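Local coordinates for arginase superfamily protein (Trypanosoma cruzi, PDB 2A0M), which belongs to the arginase family of metal-dependent ureohydrolases and probably hydrolyses a guanidino compound, possibly agmatine, at a site for two manganese ions, at residues Tyr39-Val44 / Ser92-Ala97; Val44-Arg49 / Val160-Pro165; Gly120-Ser125 / Thr164-Leu169. One frame throughout, in Å; residues are numbered along the deposited sequence.

Interaction 1 of 3, residues Tyr39-Val44 / Ser92-Ala97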
ATOM      1  N   TYR A  39      -8.491 -10.151   5.250  1.00 19.84           N
ATOM      2  CA  TYR A  39      -8.627 -10.241   6.706  1.00 20.86           C
ATOM      3  C   TYR A  39      -8.801  -8.828   7.305  1.00 21.98           C
ATOM      4  O   TYR A  39      -8.086  -7.894   6.904  1.00 22.58           O
ATOM      5  CB  TYR A  39      -7.388 -10.935   7.309  1.00 21.41           C
ATOM      6  CG  TYR A  39      -7.152 -12.313   6.724  1.00 21.60           C
ATOM      7  CD1 TYR A  39      -7.802 -13.431   7.243  1.00 23.61           C
ATOM      8  CD2 TYR A  39      -6.310 -12.495   5.638  1.00 20.81           C
ATOM      9  CE1 TYR A  39      -7.620 -14.689   6.680  1.00 23.22           C
ATOM     10  CE2 TYR A  39      -6.127 -13.739   5.050  1.00 22.44           C
ATOM     11  CZ  TYR A  39      -6.776 -14.847   5.593  1.00 22.09           C
ATOM     12  OH  TYR A  39      -6.617 -16.079   5.007  1.00 24.64           O
ATOM     13  N   ASP A  40      -9.729  -8.674   8.265  1.00 22.60           N
ATOM     14  CA  ASP A  40      -9.964  -7.390   8.938  1.00 23.13           C
ATOM     15  C   ASP A  40     -10.036  -7.489  10.467  1.00 24.16           C
ATOM     16  O   ASP A  40     -10.406  -6.528  11.143  1.00 23.58           O
ATOM     17  CB  ASP A  40     -11.231  -6.695   8.396  1.00 23.56           C
ATOM     18  CG  ASP A  40     -12.494  -7.534   8.543  1.00 23.00           C
ATOM     19  OD1 ASP A  40     -12.520  -8.511   9.336  1.00 26.56           O
ATOM     20  OD2 ASP A  40     -13.469  -7.230   7.832  1.00 22.60           O
ATOM     21  N   GLU A  41      -9.643  -8.637  11.006  1.00 25.63           N
ATOM     22  CA  GLU A  41      -9.600  -8.799  12.460  1.00 26.77           C
ATOM     23  C   GLU A  41      -8.629  -7.768  13.080  1.00 27.01           C
ATOM     24  O   GLU A  41      -8.874  -7.220  14.162  1.00 26.67           O
ATOM     25  CB  GLU A  41      -9.209 -10.238  12.821  1.00 26.70           C
ATOM     26  CG  GLU A  41      -8.930 -10.412  14.295  1.00 28.14           C
ATOM     27  CD  GLU A  41      -8.746 -11.851  14.715  1.00 29.30           C
ATOM     28  OE1 GLU A  41      -8.683 -12.756  13.841  1.00 34.91           O
ATOM     29  OE2 GLU A  41      -8.665 -12.074  15.936  1.00 33.23           O
ATOM     30  N   GLY A  42      -7.528  -7.486  12.380  1.00 27.98           N
ATOM     31  CA  GLY A  42      -6.639  -6.420  12.821  1.00 28.05           C
ATOM     32  C   GLY A  42      -7.360  -5.093  12.989  1.00 28.58           C
ATOM     33  O   GLY A  42      -7.067  -4.335  13.921  1.00 28.43           O
ATOM     34  N   CYS A  43      -8.294  -4.785  12.081  1.00 28.64           N
ATOM     35  CA  CYS A  43      -9.084  -3.541  12.173  1.00 29.17           C
ATOM     36  C   CYS A  43      -9.955  -3.527  13.411  1.00 29.88           C
ATOM     37  O   CYS A  43      -9.962  -2.541  14.155  1.00 29.77           O
ATOM     38  CB  CYS A  43      -9.983  -3.349  10.962  1.00 29.02           C
ATOM     39  SG  CYS A  43      -9.087  -3.332   9.394  1.00 30.08           S
ATOM     40  N   VAL A  44     -10.701  -4.610  13.608  1.00 30.53           N
ATOM     41  CA  VAL A  44     -11.621  -4.707  14.746  1.00 31.30           C
ATOM     42  C   VAL A  44     -10.852  -4.627  16.084  1.00 31.71           C
ATOM     43  O   VAL A  44     -11.347  -4.028  17.059  1.00 31.27           O
ATOM     44  CB  VAL A  44     -12.481  -5.994  14.662  1.00 31.56           C
ATOM     45  CG1 VAL A  44     -13.285  -6.207  15.947  1.00 32.49           C
ATOM     46  CG2 VAL A  44     -13.436  -5.908  13.470  1.00 31.77           C
ATOM     47  N   SER A  92      -6.216 -20.040   8.851  1.00 28.05           N
ATOM     48  CA  SER A  92      -7.244 -20.207   9.880  1.00 28.89           C
ATOM     49  C   SER A  92      -7.078 -19.259  11.071  1.00 29.19           C
ATOM     50  O   SER A  92      -7.982 -19.148  11.906  1.00 29.89           O
ATOM     51  CB  SER A  92      -7.295 -21.679  10.343  1.00 29.26           C
ATOM     52  OG  SER A  92      -6.028 -22.121  10.815  1.00 32.15           O
ATOM     53  N   THR A  93      -5.932 -18.580  11.164  1.00 29.05           N
ATOM     54  CA  THR A  93      -5.765 -17.490  12.125  1.00 29.23           C
ATOM     55  C   THR A  93      -5.088 -16.303  11.464  1.00 29.30           C
ATOM     56  O   THR A  93      -4.369 -16.470  10.478  1.00 30.44           O
ATOM     57  CB  THR A  93      -4.889 -17.873  13.346  1.00 29.54           C
ATOM     58  OG1 THR A  93      -3.566 -18.226  12.918  1.00 29.20           O
ATOM     59  CG2 THR A  93      -5.498 -19.019  14.139  1.00 29.64           C
ATOM     60  N   LEU A  94      -5.271 -15.128  12.050  1.00 29.16           N
ATOM     61  CA  LEU A  94      -4.629 -13.910  11.539  1.00 29.25           C
ATOM     62  C   LEU A  94      -3.093 -14.039  11.563  1.00 29.24           C
ATOM     63  O   LEU A  94      -2.392 -13.583  10.655  1.00 28.96           O
ATOM     64  CB  LEU A  94      -5.099 -12.686  12.328  1.00 29.03           C
ATOM     65  CG  LEU A  94      -4.714 -11.324  11.736  1.00 29.35           C
ATOM     66  CD1 LEU A  94      -5.466 -11.094  10.424  1.00 28.57           C
ATOM     67  CD2 LEU A  94      -4.979 -10.172  12.710  1.00 29.25           C
ATOM     68  N   GLU A  95      -2.551 -14.690  12.583  1.00 29.64           N
ATOM     69  CA  GLU A  95      -1.102 -14.786  12.696  1.00 29.48           C
ATOM     70  C   GLU A  95      -0.492 -15.705  11.641  1.00 28.96           C
ATOM     71  O   GLU A  95       0.552 -15.358  11.055  1.00 28.76           O
ATOM     72  CB  GLU A  95      -0.706 -15.204  14.110  1.00 30.57           C
ATOM     73  CG  GLU A  95      -1.022 -14.123  15.158  1.00 32.73           C
ATOM     74  CD  GLU A  95      -2.507 -14.031  15.551  1.00 35.96           C
ATOM     75  OE1 GLU A  95      -3.285 -14.990  15.285  1.00 36.98           O
ATOM     76  OE2 GLU A  95      -2.881 -12.982  16.135  1.00 37.28           O
ATOM     77  N   GLU A  96      -1.122 -16.856  11.374  1.00 28.19           N
ATOM     78  CA  GLU A  96      -0.678 -17.724  10.271  1.00 27.67           C
ATOM     79  C   GLU A  96      -0.825 -17.000   8.921  1.00 26.07           C
ATOM     80  O   GLU A  96       0.020 -17.161   8.040  1.00 25.37           O
ATOM     81  CB  GLU A  96      -1.456 -19.042  10.179  1.00 28.32           C
ATOM     82  CG  GLU A  96      -0.863 -19.989   9.110  1.00 29.45           C
ATOM     83  CD  GLU A  96      -1.714 -21.238   8.814  1.00 30.67           C
ATOM     84  OE1 GLU A  96      -2.957 -21.197   8.995  1.00 34.52           O
ATOM     85  OE2 GLU A  96      -1.118 -22.261   8.364  1.00 35.06           O
ATOM     86  N   ALA A  97      -1.920 -16.257   8.777  1.00 24.74           N
ATOM     87  CA  ALA A  97      -2.148 -15.399   7.599  1.00 24.15           C
ATOM     88  C   ALA A  97      -0.971 -14.428   7.385  1.00 22.66           C
ATOM     89  O   ALA A  97      -0.451 -14.312   6.272  1.00 22.41           O
ATOM     90  CB  ALA A  97      -3.469 -14.633   7.734  1.00 24.46           C
TER
HETATM   91  O   HOH W   1      -7.166 -14.992  14.300  1.00 33.85           O
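Glu41 and Leu94, each in the first turn of its helix, have the nearest CA atoms across the contact, Glu41 CA and Leu94 CA 7.2 Å apart. Leu94 lies between the two segments. Its CG lies anti to the backbone N (chi1 -169°), which directs both methyls toward residues 39-44: CD1 meets Tyr39 CB at 3.7 Å, while CD2 packs on the backbone of Gly42, 3.7 Å from its N. Further along, the methyl of Ala97 sits over one face of the Tyr39 ring, a CH-pi contact with Ala97 CB 4.0 Å from the centroid of that ring. In the arginase-type alpha/beta fold, residues 39-44 follow strand 32-37 and residues 92-97 follow strand 83-88, so the contact joins the loops and helix starts beyond two neighbouring strands of the parallel sheet. A water links the two segments, donating to Glu41 OE1 at 2.7 Å and accepting from Leu94 N at 2.9 Å. The other carboxylate oxygen, Glu41 OE2, forms a salt bridge with Arg45. The Tyr39 hydroxyl bonds to Ile89 O and Ala91 N, fixing the far end of the ring. Thr93 N-caps helix 94-110, its OG1 accepting from Glu96 N at 3.2 Å.

Interaction 2 of 3, residues Val44-Arg49 / Val160-Pro165; sequences VRNGGR and VHSGTP
Arg45 and Asn46, at the end of helix 41-45, grip the loop 160-165 by two side-chain hydrogen bonds. Arg45 lies extended from CG to NE, carrying its guanidinium out to the carbonyl of Val160, where NH1 donates to Val160 O over 2.9 Å with an N-H...O angle of 163°. The oxygen lies almost in the guanidinium plane, and the donor is tilted 20° from the carbonyl plane. Beneath the polar end, Arg45 CB packs on His161 CB at 3.6 Å. The Asn46 side chain crosses that of His161 at about a right angle, the amide and ring planes 24° apart. Its ND2 donates to Ser162 OG at 3.0 Å, a bent bond with the hydroxyl tilted from the amide plane. His161 ND1 accepts from Gly163 N at 3.0 Å inside the type I turn 161-164, which Thr164 N closes on His161 O at 3.1 Å. Further partners are Glu95, in a salt bridge with Arg45 NH2, Arg152, which donates to Asn46 OD1, and Pro153 O, bonded to His161 NE2. At the end of helix 41-45, Gly47, with positive phi, is the C' residue of a Schellman motif, Gly48 N bonding to Cys43 O and Gly47 N to Val44 O. In the arginase fold, residues 160-165 lie between strand 141-145 and helix 165-170, close to Asn122 and Asp150, which bind manganese in another structure of this protein. The loop is thus held near that site by one charged donor, Arg45, on a backbone carbonyl and by the Asn46 amide, itself held by Arg152.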
ATOM      1  N   VAL A  44     -10.701  -4.610  13.608  1.00 30.53           N
ATOM      2  CA  VAL A  44     -11.621  -4.707  14.746  1.00 31.30           C
ATOM      3  C   VAL A  44     -10.852  -4.627  16.084  1.00 31.71           C
ATOM      4  O   VAL A  44     -11.347  -4.028  17.059  1.00 31.27           O
ATOM      5  CB  VAL A  44     -12.481  -5.994  14.662  1.00 31.56           C
ATOM      6  CG1 VAL A  44     -13.285  -6.207  15.947  1.00 32.49           C
ATOM      7  CG2 VAL A  44     -13.436  -5.908  13.470  1.00 31.77           C
ATOM      8  N   ARG A  45      -9.654  -5.218  16.121  1.00 32.43           N
ATOM      9  CA  ARG A  45      -8.772  -5.142  17.312  1.00 33.02           C
ATOM     10  C   ARG A  45      -8.319  -3.709  17.608  1.00 33.44           C
ATOM     11  O   ARG A  45      -8.082  -3.350  18.761  1.00 33.44           O
ATOM     12  CB  ARG A  45      -7.528  -6.003  17.131  1.00 33.36           C
ATOM     13  CG  ARG A  45      -7.737  -7.508  17.120  1.00 33.87           C
ATOM     14  CD  ARG A  45      -6.396  -8.214  16.972  1.00 33.50           C
ATOM     15  NE  ARG A  45      -6.493  -9.664  16.792  1.00 34.43           N
ATOM     16  CZ  ARG A  45      -5.455 -10.459  16.512  1.00 34.39           C
ATOM     17  NH1 ARG A  45      -4.226  -9.959  16.378  1.00 35.87           N
ATOM     18  NH2 ARG A  45      -5.629 -11.768  16.354  1.00 35.10           N
ATOM     19  N   ASN A  46      -8.187  -2.906  16.551  1.00 33.88           N
ATOM     20  CA  ASN A  46      -7.779  -1.504  16.644  1.00 33.94           C
ATOM     21  C   ASN A  46      -8.976  -0.561  16.824  1.00 34.10           C
ATOM     22  O   ASN A  46      -8.860   0.647  16.608  1.00 34.52           O
ATOM     23  CB  ASN A  46      -6.997  -1.135  15.369  1.00 34.02           C
ATOM     24  CG  ASN A  46      -6.252   0.198  15.478  1.00 34.89           C
ATOM     25  OD1 ASN A  46      -5.864   0.631  16.567  1.00 36.53           O
ATOM     26  ND2 ASN A  46      -6.032   0.846  14.329  1.00 34.67           N
ATOM     27  N   GLY A  47     -10.122  -1.110  17.233  1.00 34.38           N
ATOM     28  CA  GLY A  47     -11.336  -0.319  17.464  1.00 33.93           C
ATOM     29  C   GLY A  47     -12.078   0.187  16.231  1.00 33.84           C
ATOM     30  O   GLY A  47     -12.914   1.088  16.339  1.00 34.53           O
ATOM     31  N   GLY A  48     -11.787  -0.390  15.064  1.00 33.02           N
ATOM     32  CA  GLY A  48     -12.374   0.054  13.790  1.00 32.38           C
ATOM     33  C   GLY A  48     -13.650  -0.669  13.374  1.00 31.78           C
ATOM     34  O   GLY A  48     -14.181  -1.507  14.124  1.00 32.21           O
ATOM     35  N   ARG A  49     -14.141  -0.324  12.183  1.00 30.35           N
ATOM     36  CA  ARG A  49     -15.340  -0.938  11.615  1.00 29.14           C
ATOM     37  C   ARG A  49     -14.927  -2.094  10.731  1.00 27.70           C
ATOM     38  O   ARG A  49     -14.049  -1.944   9.877  1.00 27.98           O
ATOM     39  CB  ARG A  49     -16.156   0.083  10.801  1.00 29.04           C
ATOM     40  CG  ARG A  49     -16.562   1.331  11.623  1.00 30.26           C
ATOM     41  CD  ARG A  49     -17.570   2.219  10.920  1.00 30.47           C
ATOM     42  NE  ARG A  49     -16.959   2.929   9.801  1.00 31.45           N
ATOM     43  CZ  ARG A  49     -17.603   3.758   8.985  1.00 32.51           C
ATOM     44  NH1 ARG A  49     -18.903   4.002   9.116  1.00 32.67           N
ATOM     45  NH2 ARG A  49     -16.928   4.333   8.013  1.00 31.95           N
ATOM     46  N   VAL A 160      -1.200  -7.951  17.911  1.00 38.60           N
ATOM     47  CA  VAL A 160      -0.968  -6.867  16.956  1.00 37.13           C
ATOM     48  C   VAL A 160      -2.304  -6.468  16.336  1.00 35.71           C
ATOM     49  O   VAL A 160      -3.287  -7.219  16.417  1.00 35.02           O
ATOM     50  CB  VAL A 160       0.057  -7.267  15.855  1.00 37.27           C
ATOM     51  CG1 VAL A 160       1.395  -7.628  16.480  1.00 37.65           C
ATOM     52  CG2 VAL A 160      -0.462  -8.414  14.966  1.00 37.53           C
ATOM     53  N   HIS A 161      -2.347  -5.278  15.745  1.00 33.59           N
ATOM     54  CA  HIS A 161      -3.569  -4.788  15.104  1.00 32.39           C
ATOM     55  C   HIS A 161      -3.247  -3.792  13.981  1.00 30.78           C
ATOM     56  O   HIS A 161      -2.072  -3.537  13.688  1.00 29.60           O
ATOM     57  CB  HIS A 161      -4.528  -4.195  16.150  1.00 32.24           C
ATOM     58  CG  HIS A 161      -3.944  -3.083  16.970  1.00 32.82           C
ATOM     59  ND1 HIS A 161      -3.895  -1.774  16.535  1.00 33.73           N
ATOM     60  CD2 HIS A 161      -3.440  -3.076  18.229  1.00 33.73           C
ATOM     61  CE1 HIS A 161      -3.356  -1.015  17.473  1.00 33.54           C
ATOM     62  NE2 HIS A 161      -3.074  -1.781  18.515  1.00 34.06           N
ATOM     63  N   SER A 162      -4.287  -3.258  13.338  1.00 29.42           N
ATOM     64  CA  SER A 162      -4.086  -2.408  12.152  1.00 28.45           C
ATOM     65  C   SER A 162      -3.318  -1.112  12.472  1.00 27.26           C
ATOM     66  O   SER A 162      -2.817  -0.452  11.559  1.00 27.20           O
ATOM     67  CB  SER A 162      -5.427  -2.111  11.441  1.00 27.80           C
ATOM     68  OG  SER A 162      -6.285  -1.265  12.198  1.00 28.41           O
ATOM     69  N   GLY A 163      -3.211  -0.766  13.760  1.00 26.08           N
ATOM     70  CA  GLY A 163      -2.444   0.405  14.214  1.00 25.02           C
ATOM     71  C   GLY A 163      -1.019   0.175  14.719  1.00 23.94           C
ATOM     72  O   GLY A 163      -0.346   1.130  15.074  1.00 22.61           O
ATOM     73  N   THR A 164      -0.549  -1.067  14.722  1.00 23.47           N
ATOM     74  CA  THR A 164       0.817  -1.385  15.194  1.00 23.74           C
ATOM     75  C   THR A 164       1.910  -1.683  14.135  1.00 22.88           C
ATOM     76  O   THR A 164       3.090  -1.845  14.499  1.00 23.33           O
ATOM     77  CB  THR A 164       0.771  -2.611  16.139  1.00 24.27           C
ATOM     78  OG1 THR A 164       0.407  -3.781  15.394  1.00 26.15           O
ATOM     79  CG2 THR A 164      -0.282  -2.425  17.217  1.00 25.05           C
ATOM     80  N   PRO A 165       1.564  -1.761  12.826  1.00 21.95           N
ATOM     81  CA  PRO A 165       2.574  -2.385  11.948  1.00 21.96           C
ATOM     82  C   PRO A 165       3.935  -1.686  11.823  1.00 21.97           C
ATOM     83  O   PRO A 165       4.937  -2.361  11.575  1.00 22.44           O
ATOM     84  CB  PRO A 165       1.870  -2.424  10.572  1.00 21.93           C
ATOM     85  CG  PRO A 165       0.844  -1.314  10.645  1.00 21.15           C
ATOM     86  CD  PRO A 165       0.354  -1.377  12.072  1.00 21.42           C
TER

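Interaction 3 of 3, residues Gly120-Ser125 / Thr164-Leu169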
ATOM      1  N   GLY A 120      -8.120  -5.691   2.906  1.00 15.19           N
ATOM      2  CA  GLY A 120      -7.479  -6.144   4.133  1.00 14.27           C
ATOM      3  C   GLY A 120      -7.035  -4.996   5.025  1.00 14.69           C
ATOM      4  O   GLY A 120      -6.787  -3.861   4.584  1.00 13.91           O
ATOM      5  N   GLY A 121      -6.912  -5.318   6.303  1.00 14.54           N
ATOM      6  CA  GLY A 121      -6.394  -4.397   7.272  1.00 15.59           C
ATOM      7  C   GLY A 121      -4.917  -4.043   7.133  1.00 15.24           C
ATOM      8  O   GLY A 121      -4.083  -4.783   6.580  1.00 15.24           O
ATOM      9  N   ASN A 122      -4.608  -2.891   7.692  1.00 16.08           N
ATOM     10  CA  ASN A 122      -3.270  -2.322   7.660  1.00 16.80           C
ATOM     11  C   ASN A 122      -2.238  -3.152   8.417  1.00 16.02           C
ATOM     12  O   ASN A 122      -1.033  -2.963   8.226  1.00 15.76           O
ATOM     13  CB  ASN A 122      -3.337  -0.898   8.190  1.00 16.68           C
ATOM     14  CG  ASN A 122      -2.120  -0.087   7.871  1.00 21.93           C
ATOM     15  OD1 ASN A 122      -1.622  -0.104   6.743  1.00 23.77           O
ATOM     16  ND2 ASN A 122      -1.598   0.617   8.882  1.00 27.36           N
ATOM     17  N   ASP A 123      -2.690  -4.125   9.224  1.00 16.68           N
ATOM     18  CA  ASP A 123      -1.765  -5.079   9.843  1.00 17.55           C
ATOM     19  C   ASP A 123      -0.926  -5.889   8.837  1.00 17.23           C
ATOM     20  O   ASP A 123       0.114  -6.401   9.191  1.00 18.54           O
ATOM     21  CB  ASP A 123      -2.503  -6.042  10.795  1.00 18.14           C
ATOM     22  CG  ASP A 123      -3.750  -6.664  10.156  1.00 17.88           C
ATOM     23  OD1 ASP A 123      -4.754  -5.911  10.011  1.00 18.54           O
ATOM     24  OD2 ASP A 123      -3.714  -7.861   9.790  1.00 21.42           O
ATOM     25  N   GLN A 124      -1.375  -5.989   7.586  1.00 16.80           N
ATOM     26  CA  GLN A 124      -0.620  -6.687   6.549  1.00 17.10           C
ATOM     27  C   GLN A 124       0.764  -6.054   6.324  1.00 16.57           C
ATOM     28  O   GLN A 124       1.680  -6.717   5.841  1.00 16.80           O
ATOM     29  CB  GLN A 124      -1.406  -6.716   5.219  1.00 17.40           C
ATOM     30  CG  GLN A 124      -1.571  -5.365   4.511  1.00 17.15           C
ATOM     31  CD  GLN A 124      -2.438  -5.407   3.266  1.00 18.04           C
ATOM     32  OE1 GLN A 124      -3.116  -6.406   2.964  1.00 21.85           O
ATOM     33  NE2 GLN A 124      -2.454  -4.305   2.550  1.00 15.91           N
ATOM     34  N   SER A 125       0.910  -4.774   6.668  1.00 17.50           N
ATOM     35  CA  SER A 125       2.119  -4.037   6.338  1.00 17.40           C
ATOM     36  C   SER A 125       3.343  -4.523   7.149  1.00 17.60           C
ATOM     37  O   SER A 125       4.473  -4.352   6.707  1.00 16.77           O
ATOM     38  CB  SER A 125       1.871  -2.533   6.489  1.00 18.86           C
ATOM     39  OG  SER A 125       0.821  -2.123   5.610  1.00 17.91           O
ATOM     40  N   THR A 164      -0.549  -1.067  14.722  1.00 23.47           N
ATOM     41  CA  THR A 164       0.817  -1.385  15.194  1.00 23.74           C
ATOM     42  C   THR A 164       1.910  -1.683  14.135  1.00 22.88           C
ATOM     43  O   THR A 164       3.090  -1.845  14.499  1.00 23.33           O
ATOM     44  CB  THR A 164       0.771  -2.611  16.139  1.00 24.27           C
ATOM     45  OG1 THR A 164       0.407  -3.781  15.394  1.00 26.15           O
ATOM     46  CG2 THR A 164      -0.282  -2.425  17.217  1.00 25.05           C
ATOM     47  N   PRO A 165       1.564  -1.761  12.826  1.00 21.95           N
ATOM     48  CA  PRO A 165       2.574  -2.385  11.948  1.00 21.96           C
ATOM     49  C   PRO A 165       3.935  -1.686  11.823  1.00 21.97           C
ATOM     50  O   PRO A 165       4.937  -2.361  11.575  1.00 22.44           O
ATOM     51  CB  PRO A 165       1.870  -2.424  10.572  1.00 21.93           C
ATOM     52  CG  PRO A 165       0.844  -1.314  10.645  1.00 21.15           C
ATOM     53  CD  PRO A 165       0.354  -1.377  12.072  1.00 21.42           C
ATOM     54  N   PHE A 166       3.979  -0.362  11.954  1.00 22.68           N
ATOM     55  CA  PHE A 166       5.242   0.369  11.780  1.00 23.02           C
ATOM     56  C   PHE A 166       5.984   0.545  13.116  1.00 23.35           C
ATOM     57  O   PHE A 166       7.164   0.891  13.122  1.00 22.46           O
ATOM     58  CB  PHE A 166       5.006   1.686  11.001  1.00 23.44           C
ATOM     59  CG  PHE A 166       4.415   1.439   9.628  1.00 22.94           C
ATOM     60  CD1 PHE A 166       5.216   0.998   8.593  1.00 23.22           C
ATOM     61  CD2 PHE A 166       3.056   1.527   9.407  1.00 25.90           C
ATOM     62  CE1 PHE A 166       4.689   0.699   7.334  1.00 22.22           C
ATOM     63  CE2 PHE A 166       2.519   1.229   8.136  1.00 23.19           C
ATOM     64  CZ  PHE A 166       3.358   0.829   7.107  1.00 23.63           C
ATOM     65  N   ARG A 167       5.313   0.270  14.235  1.00 24.62           N
ATOM     66  CA  ARG A 167       6.036   0.108  15.508  1.00 25.62           C
ATOM     67  C   ARG A 167       6.875  -1.174  15.411  1.00 26.06           C
ATOM     68  O   ARG A 167       8.050  -1.180  15.745  1.00 25.53           O
ATOM     69  CB  ARG A 167       5.085   0.010  16.703  1.00 25.70           C
ATOM     70  CG  ARG A 167       5.814  -0.018  18.064  1.00 26.40           C
ATOM     71  CD  ARG A 167       4.869   0.169  19.264  1.00 28.96           C
ATOM     72  NE  ARG A 167       5.591   0.704  20.435  1.00 32.58           N
ATOM     73  CZ  ARG A 167       5.371   1.882  21.030  1.00 33.62           C
ATOM     74  NH1 ARG A 167       4.418   2.720  20.608  1.00 33.31           N
ATOM     75  NH2 ARG A 167       6.113   2.225  22.087  1.00 34.24           N
ATOM     76  N   GLN A 168       6.240  -2.242  14.930  1.00 26.91           N
ATOM     77  CA  GLN A 168       6.932  -3.511  14.702  1.00 27.36           C
ATOM     78  C   GLN A 168       8.156  -3.327  13.799  1.00 27.58           C
ATOM     79  O   GLN A 168       9.226  -3.846  14.112  1.00 28.23           O
ATOM     80  CB  GLN A 168       5.991  -4.560  14.108  1.00 27.45           C
ATOM     81  CG  GLN A 168       4.805  -4.919  15.009  1.00 27.65           C
ATOM     82  CD  GLN A 168       3.782  -5.785  14.312  1.00 28.41           C
ATOM     83  OE1 GLN A 168       2.656  -5.335  14.007  1.00 31.52           O
ATOM     84  NE2 GLN A 168       4.153  -7.038  14.062  1.00 26.40           N
ATOM     85  N   LEU A 169       8.011  -2.585  12.699  1.00 26.89           N
ATOM     86  CA  LEU A 169       9.143  -2.404  11.770  1.00 27.25           C
ATOM     87  C   LEU A 169      10.257  -1.529  12.370  1.00 27.01           C
ATOM     88  O   LEU A 169      11.439  -1.810  12.202  1.00 26.55           O
ATOM     89  CB  LEU A 169       8.655  -1.884  10.411  1.00 27.57           C
ATOM     90  CG  LEU A 169       7.661  -2.817   9.667  1.00 28.08           C
ATOM     91  CD1 LEU A 169       7.245  -2.208   8.318  1.00 29.07           C
ATOM     92  CD2 LEU A 169       8.159  -4.291   9.478  1.00 28.67           C
TER
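Pro165 packs against Asn122, its CG 3.5 Å from Asn122 O and 3.6 Å from Asn122 ND2, with the two side chains crossing at about a right angle. Next to it, Ser125 CB touches Phe166 CZ at 3.7 Å and Pro165 CB at 4.1 Å. The amide nitrogen Asn122 ND2 comes to the edge of the Phe166 ring, and Leu169 CD1 lies 3.9 Å from the backbone oxygen Ser125 O. With chi1 -165°, the Asn122 side chain runs out opposite its own N, bringing ND2 to the proline. This residue binds one of the two manganese ions in another structure of the protein; neither ion is bound here. In the arginase fold the 3-10 turn 122-124 follows strand 114-119 and leads into helix 125-135, so the contact sets that turn against the start of helix 165-170 at the C-terminal end of the parallel sheet. A second shell orients the metal-binding amide: Asn122 OD1 bonds to Ser280 OG, ND2 to Ser162 O, and the backbone N to Glu281. Ser125 OG is bonded to Asp278 of strand 274-280 and Ser234 of strand 231-236. Phe166 also leans on Asp150, a ligand of the same manganese.

In the fold
Between centres, interactions 1 and 2 are about 10 Å apart, 1 and 3 about 11 Å, and 2 and 3 about 9 Å. All three lie on the same side of the chain's centre, among the loops and helix starts following the strands of the parallel sheet. Interactions 1 and 2 share Val44 and helix 41-45, and their segments alternate along the chain; interactions 2 and 3 share Thr164 and Pro165, while interaction 1 closes before interaction 3 opens. A probable backbone hydrogen bond from Gly121 N to Tyr39 O joins interactions 1 and 3. Loops distant in sequence thus meet near the residues that bind manganese in another structure of this protein.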